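Local structure of spherulin-4 (Aspergillus clavatus, 5C5G) at residues 171-174 with 175-179; 204-207 with 208-211; 215-218 with 219-223. The protein is a (beta/alpha)-barrel glycoside hydrolase that probably cleaves galactosamine-containing polysaccharide and takes part in the biosynthesis of galactosaminogalactan. One frame throughout, in Å; residues are numbered along the deposited sequence.

Contact 1: residues 171-174 with 175-179; sequences FEAT and YATFQ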
# COMPACT_ATOMS: atom_id res chain seq x y z
N PHE A 171 -5.45 1.54 -9.68
CA PHE A 171 -6.54 0.59 -9.87
C PHE A 171 -6.82 -0.01 -8.50
O PHE A 171 -5.90 -0.52 -7.86
CB PHE A 171 -6.18 -0.50 -10.88
CG PHE A 171 -7.33 -1.42 -11.15
CD1 PHE A 171 -7.55 -2.51 -10.33
CD2 PHE A 171 -8.24 -1.13 -12.15
CE1 PHE A 171 -8.66 -3.31 -10.53
CE2 PHE A 171 -9.34 -1.94 -12.37
CZ PHE A 171 -9.55 -3.02 -11.56
N GLU A 172 -8.07 0.07 -8.06
CA GLU A 172 -8.49 -0.51 -6.79
C GLU A 172 -9.94 -0.95 -6.97
O GLU A 172 -10.86 -0.16 -6.75
CB GLU A 172 -8.36 0.49 -5.62
CG GLU A 172 -8.66 -0.17 -4.27
CD GLU A 172 -9.14 0.74 -3.18
OE1 GLU A 172 -8.99 1.97 -3.29
OE2 GLU A 172 -9.69 0.20 -2.19
N ALA A 173 -10.15 -2.19 -7.37
CA ALA A 173 -11.48 -2.62 -7.74
C ALA A 173 -11.52 -4.12 -7.88
O ALA A 173 -10.53 -4.81 -7.65
CB ALA A 173 -11.90 -1.95 -9.04
N THR A 174 -12.68 -4.64 -8.25
CA THR A 174 -12.83 -6.07 -8.42
C THR A 174 -12.12 -6.57 -9.67
O THR A 174 -11.87 -5.84 -10.63
CB THR A 174 -14.31 -6.47 -8.58
OG1 THR A 174 -14.81 -5.87 -9.78
CG2 THR A 174 -15.15 -6.03 -7.38
N TYR A 175 -11.86 -7.86 -9.67
CA TYR A 175 -11.37 -8.54 -10.86
C TYR A 175 -12.32 -8.34 -12.05
O TYR A 175 -11.87 -8.15 -13.18
CB TYR A 175 -11.21 -10.02 -10.54
CG TYR A 175 -10.76 -10.86 -11.71
CD1 TYR A 175 -9.43 -10.92 -12.07
CD2 TYR A 175 -11.67 -11.59 -12.46
CE1 TYR A 175 -9.01 -11.68 -13.14
CE2 TYR A 175 -11.26 -12.36 -13.53
CZ TYR A 175 -9.93 -12.39 -13.87
OH TYR A 175 -9.56 -13.17 -14.94
N ALA A 176 -13.63 -8.39 -11.80
CA ALA A 176 -14.59 -8.17 -12.88
C ALA A 176 -14.38 -6.81 -13.54
O ALA A 176 -14.37 -6.69 -14.77
CB ALA A 176 -16.01 -8.30 -12.37
N THR A 177 -14.15 -5.78 -12.73
CA THR A 177 -13.89 -4.46 -13.27
C THR A 177 -12.57 -4.41 -14.03
O THR A 177 -12.48 -3.79 -15.09
CB THR A 177 -13.91 -3.44 -12.14
OG1 THR A 177 -15.25 -3.37 -11.65
CG2 THR A 177 -13.48 -2.07 -12.62
N PHE A 178 -11.55 -5.07 -13.49
CA PHE A 178 -10.25 -5.16 -14.16
C PHE A 178 -10.44 -5.71 -15.57
O PHE A 178 -9.92 -5.15 -16.55
CB PHE A 178 -9.33 -6.03 -13.30
CG PHE A 178 -7.93 -6.18 -13.83
CD1 PHE A 178 -7.02 -5.14 -13.75
CD2 PHE A 178 -7.52 -7.38 -14.36
CE1 PHE A 178 -5.73 -5.30 -14.22
CE2 PHE A 178 -6.22 -7.54 -14.84
CZ PHE A 178 -5.33 -6.50 -14.75
N GLN A 179 -11.21 -6.79 -15.69
CA GLN A 179 -11.45 -7.40 -16.99
C GLN A 179 -12.29 -6.53 -17.91
O GLN A 179 -12.04 -6.48 -19.11
CB GLN A 179 -12.10 -8.77 -16.81
CG GLN A 179 -11.14 -9.80 -16.22
CD GLN A 179 -9.88 -9.96 -17.06
OE1 GLN A 179 -9.90 -9.75 -18.28
NE2 GLN A 179 -8.79 -10.33 -16.42
O HOH W 1 -15.15 -2.79 -8.89
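The rings of Phe171 and Phe178 form a T-shaped pair, with centroids 5.4 Å apart and planes at 76°. Phe178 turns its edge to one face of Phe171, where Phe178 CD1 sits above the plane, displaced toward the rim. At the edge of the Phe171 ring, near its plane, lie Thr174 O and the carbonyl carbon of Thr177, while Phe171 CZ in turn meets the edge of Phe178. The packing is tight: Phe171 CZ comes 3.4 Å from Phe178 CA and 3.5 Å from Phe178 CB. Phe171 holds its CG opposite the backbone N (chi1 -176°), and this carries its ring from the strand to the first turn of the helix, against Phe178. Thr177 CG2 extends the apolar patch, touching Ala173 CB at 3.9 Å.

Thr174 is the N-cap. Its OG1 accepts from Thr177 N at 3.0 Å in a fairly straight bond, giving a partner to an amide of the first turn, where no i-4 helical carbonyl is available. Thr174 O takes the N-H of Phe178, also at 3.0 Å and in the carbonyl plane, which starts the helical bonding. A water accepts from Thr174 N and hydrogen-bonds Thr177 OG1 at 2.8 Å, bridging the cap to the first turn.

Strand 167-172 pairs with strand 198-203, and its Glu172, a residue seen to bind N-acetylgalactosamine, is held by Asn152 and Tyr238. The arrangement is the capped strand-to-helix junction of a beta-alpha unit in a TIM barrel, at the sugar-binding end of the strand.

Contact 2: residues 204-207 with 208-211; sequences SVPT and SVEG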
# COMPACT_ATOMS: atom_id res chain seq x y z
N SER A 204 -11.69 -9.55 -4.95
CA SER A 204 -12.86 -10.25 -5.47
C SER A 204 -12.50 -11.10 -6.68
O SER A 204 -13.33 -11.31 -7.58
CB SER A 204 -13.98 -9.25 -5.82
OG SER A 204 -14.20 -8.36 -4.72
N VAL A 205 -11.29 -11.64 -6.70
CA VAL A 205 -10.92 -12.56 -7.77
C VAL A 205 -11.67 -13.88 -7.58
O VAL A 205 -11.65 -14.45 -6.49
CB VAL A 205 -9.41 -12.81 -7.77
CG1 VAL A 205 -9.03 -13.74 -8.91
CG2 VAL A 205 -8.65 -11.51 -7.90
N PRO A 206 -12.35 -14.38 -8.63
CA PRO A 206 -13.05 -15.66 -8.50
C PRO A 206 -12.07 -16.77 -8.13
O PRO A 206 -10.93 -16.77 -8.58
CB PRO A 206 -13.60 -15.91 -9.90
CG PRO A 206 -13.67 -14.58 -10.54
CD PRO A 206 -12.56 -13.77 -9.95
N THR A 207 -12.52 -17.73 -7.33
CA THR A 207 -11.60 -18.76 -6.87
C THR A 207 -11.10 -19.63 -8.02
O THR A 207 -10.06 -20.26 -7.88
CB THR A 207 -12.22 -19.64 -5.78
OG1 THR A 207 -13.47 -20.15 -6.25
CG2 THR A 207 -12.46 -18.83 -4.50
N SER A 208 -11.80 -19.63 -9.15
CA SER A 208 -11.37 -20.38 -10.32
C SER A 208 -10.13 -19.80 -10.98
O SER A 208 -9.48 -20.46 -11.80
CB SER A 208 -12.52 -20.47 -11.32
OG SER A 208 -13.02 -19.18 -11.63
N VAL A 209 -9.79 -18.56 -10.66
CA VAL A 209 -8.53 -17.99 -11.09
C VAL A 209 -7.46 -18.49 -10.13
O VAL A 209 -7.10 -17.83 -9.16
CB VAL A 209 -8.57 -16.46 -11.14
CG1 VAL A 209 -7.24 -15.92 -11.68
CG2 VAL A 209 -9.73 -16.00 -12.01
N GLU A 210 -6.96 -19.68 -10.43
CA GLU A 210 -6.07 -20.43 -9.55
C GLU A 210 -5.02 -21.12 -10.42
O GLU A 210 -5.18 -21.20 -11.64
CB GLU A 210 -6.86 -21.48 -8.77
CG GLU A 210 -7.54 -22.51 -9.66
CD GLU A 210 -8.25 -23.59 -8.88
OE1 GLU A 210 -7.66 -24.10 -7.90
OE2 GLU A 210 -9.40 -23.93 -9.25
N GLY A 211 -3.96 -21.64 -9.82
CA GLY A 211 -2.95 -22.37 -10.57
C GLY A 211 -2.37 -21.51 -11.66
O GLY A 211 -2.07 -20.35 -11.45
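Val205 and Val209 both set CG1 opposite the backbone N (chi1 -179° and -177°), and for Val205 this sends CG1 across the turn to Val209. The methyl lands against the branch point, with Val205 CG1 3.5 Å from Val209 CB, and it also meets both methyls, the nearer being Val209 CG2 at 3.9 Å. The two side chains cross at about a right angle, and the Val205 methyl comes onto the CB-H side of Val209 and does not enter between its two methyls. Pro206 runs alongside Val209 and points the same way; its CD reaches Val209 CG2 more loosely, at 4.2 Å.

The backbone beneath is a type I beta turn from Pro206 to Val209, closed by Val209 N donating to Pro206 O at 3.0 Å. The donor stands above the carbonyl plane, 49° out of it, and so misses the lone-pair directions. Ser208, at a corner of the turn, brings OG to 3.7 Å from Pro206 CB, a van der Waals contact. Beyond the turn, Glu210 lays its carbons beside Thr207 O, with Glu210 CB at 3.5 Å from that oxygen. Thr207 O also receives a weak hydrogen bond from Gln244 NE2, and Val209 O a regular one from His232 NE2, tying the turn to the following loops.

The apolar side of the turn, made by Val205, Pro206 and Val209, rests on Tyr175 of helix 175-180. Val209 is itself the centre of an inverse gamma turn, and Gly211, with positive phi, then takes the N-cap place. This succession of tight turns forms the beta-alpha loop between strand 198-203 and helix 212-224, the seventh strand and its helix in the TIM barrel.

Contact 3: residues 215-218 with 219-223; sequences RGLV and KQVRQ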
# COMPACT_ATOMS: atom_id res chain seq x y z
N ARG A 215 -1.17 -17.53 -12.11
CA ARG A 215 0.16 -17.19 -12.59
C ARG A 215 0.05 -16.18 -13.73
O ARG A 215 0.79 -15.19 -13.76
CB ARG A 215 0.91 -18.43 -13.06
CG ARG A 215 2.33 -18.15 -13.53
CD ARG A 215 3.02 -19.46 -13.85
NE ARG A 215 4.43 -19.30 -14.21
CZ ARG A 215 5.45 -19.35 -13.35
NH1 ARG A 215 5.23 -19.56 -12.05
NH2 ARG A 215 6.69 -19.17 -13.78
N GLY A 216 -0.84 -16.43 -14.69
CA GLY A 216 -1.01 -15.53 -15.81
C GLY A 216 -1.44 -14.14 -15.36
O GLY A 216 -0.92 -13.14 -15.86
N LEU A 217 -2.39 -14.07 -14.43
CA LEU A 217 -2.83 -12.77 -13.92
C LEU A 217 -1.67 -12.02 -13.27
O LEU A 217 -1.47 -10.84 -13.55
CB LEU A 217 -3.98 -12.95 -12.95
CG LEU A 217 -4.47 -11.66 -12.27
CD1 LEU A 217 -4.96 -10.66 -13.27
CD2 LEU A 217 -5.56 -11.98 -11.26
N VAL A 218 -0.92 -12.69 -12.40
CA VAL A 218 0.19 -12.03 -11.73
C VAL A 218 1.21 -11.51 -12.75
O VAL A 218 1.68 -10.38 -12.62
CB VAL A 218 0.82 -12.95 -10.68
CG1 VAL A 218 2.09 -12.35 -10.11
CG2 VAL A 218 -0.17 -13.21 -9.55
N LYS A 219 1.56 -12.32 -13.74
CA LYS A 219 2.49 -11.88 -14.77
C LYS A 219 1.97 -10.64 -15.50
O LYS A 219 2.71 -9.69 -15.74
CB LYS A 219 2.72 -13.01 -15.76
CG LYS A 219 3.71 -12.66 -16.83
CD LYS A 219 4.10 -13.88 -17.64
CE LYS A 219 5.07 -13.54 -18.73
NZ LYS A 219 5.53 -14.77 -19.44
N GLN A 220 0.69 -10.66 -15.86
CA GLN A 220 0.11 -9.53 -16.60
C GLN A 220 0.23 -8.25 -15.79
O GLN A 220 0.55 -7.19 -16.32
CB GLN A 220 -1.35 -9.78 -16.95
CG GLN A 220 -1.57 -10.85 -17.98
CD GLN A 220 -2.99 -11.37 -17.95
OE1 GLN A 220 -3.94 -10.61 -17.77
NE2 GLN A 220 -3.13 -12.67 -18.13
N VAL A 221 -0.06 -8.31 -14.49
CA VAL A 221 -0.04 -7.12 -13.66
C VAL A 221 1.40 -6.67 -13.38
O VAL A 221 1.68 -5.48 -13.35
CB VAL A 221 -0.88 -7.31 -12.37
CG1 VAL A 221 -0.92 -6.05 -11.55
CG2 VAL A 221 -2.32 -7.72 -12.74
N ARG A 222 2.31 -7.62 -13.18
CA ARG A 222 3.71 -7.27 -12.96
C ARG A 222 4.27 -6.42 -14.09
O ARG A 222 5.15 -5.60 -13.87
CB ARG A 222 4.56 -8.54 -12.75
CG ARG A 222 4.47 -9.08 -11.33
CD ARG A 222 5.13 -10.41 -11.13
NE ARG A 222 6.55 -10.35 -11.43
CZ ARG A 222 7.40 -11.31 -11.10
NH1 ARG A 222 7.00 -12.39 -10.43
NH2 ARG A 222 8.67 -11.20 -11.47
N GLN A 223 3.78 -6.61 -15.30
CA GLN A 223 4.31 -5.84 -16.40
C GLN A 223 4.05 -4.34 -16.24
O GLN A 223 4.85 -3.53 -16.71
CB GLN A 223 3.71 -6.31 -17.71
CG GLN A 223 4.37 -5.71 -18.94
CD GLN A 223 3.84 -6.30 -20.23
OE1 GLN A 223 2.67 -6.69 -20.33
NE2 GLN A 223 4.70 -6.38 -21.24
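Helix 212-224 packs on the outside of the TIM barrel as the crossover between strands 198-203 and 227-230, and Leu217 with Val221 marks one of its buried flanks. The two side chains lie side by side one turn apart, pointing the same way, with Leu217 CD1 4.0 Å from Val221 CG2. That same methyl, Val221 CG2, also lies 3.3 Å from Leu217 O, the oxygen that accepts Val221 N. On another side Val218 and Arg222 cross obliquely: Val218 CG1 meets Arg222 CD at 3.7 Å, and Arg222 CG passes Val218 O at 3.3 Å. The arginine bends at chi3 (60°), and beyond the CD that touches the valine its guanidinium leads away from the helix.

Four consecutive i to i+4 bonds carry the backbone, from Lys219 N to Arg215 O at 3.0 Å through to Arg222 N to Val218 O at 2.9 Å. Gln220, on an exposed side, runs extended past the Gly216 carbonyl, its CG 3.2 Å from Gly216 O; its amide NE2 is also near that oxygen, but at an angle too poor for a bond.

The polar ends bind the chain termini: Arg222 donates to backbone oxygens of Gly5, Pro6 and Ser254, Arg215 to His2 and Lys219 to Met3. Leu217 and Val221 face Phe178 of helix 175-180, Val218 lies against helix 245-252 and Ile230, and Val221 and Arg222 touch Ile228 of strand 227-230, so the helix is wedged between its two neighbours and the barrel wall.

How the contacts relate
Contacts 1, 2 and 3 follow one another along the chain and pack as a cluster, their centres 13 to 14 Å apart. Tyr175 of contact 1 joins all three: its CD2 meets Pro206 CD of contact 2 at 3.4 Å, and its CE1 meets Leu217 CD2 of contact 3 at 3.9 Å. Phe178 adds a second bridge, its CE2 3.7 Å from Leu217 CD1. Contacts 2 and 3 meet more loosely, Val209 CG1 being 4.3 Å from Leu217 CD2. Of the sugar-binding residues, Glu172 lies within contact 1; the side chains of Val205 in contact 2 and Val221 in contact 3 are each about 12 Å from that of Glu172.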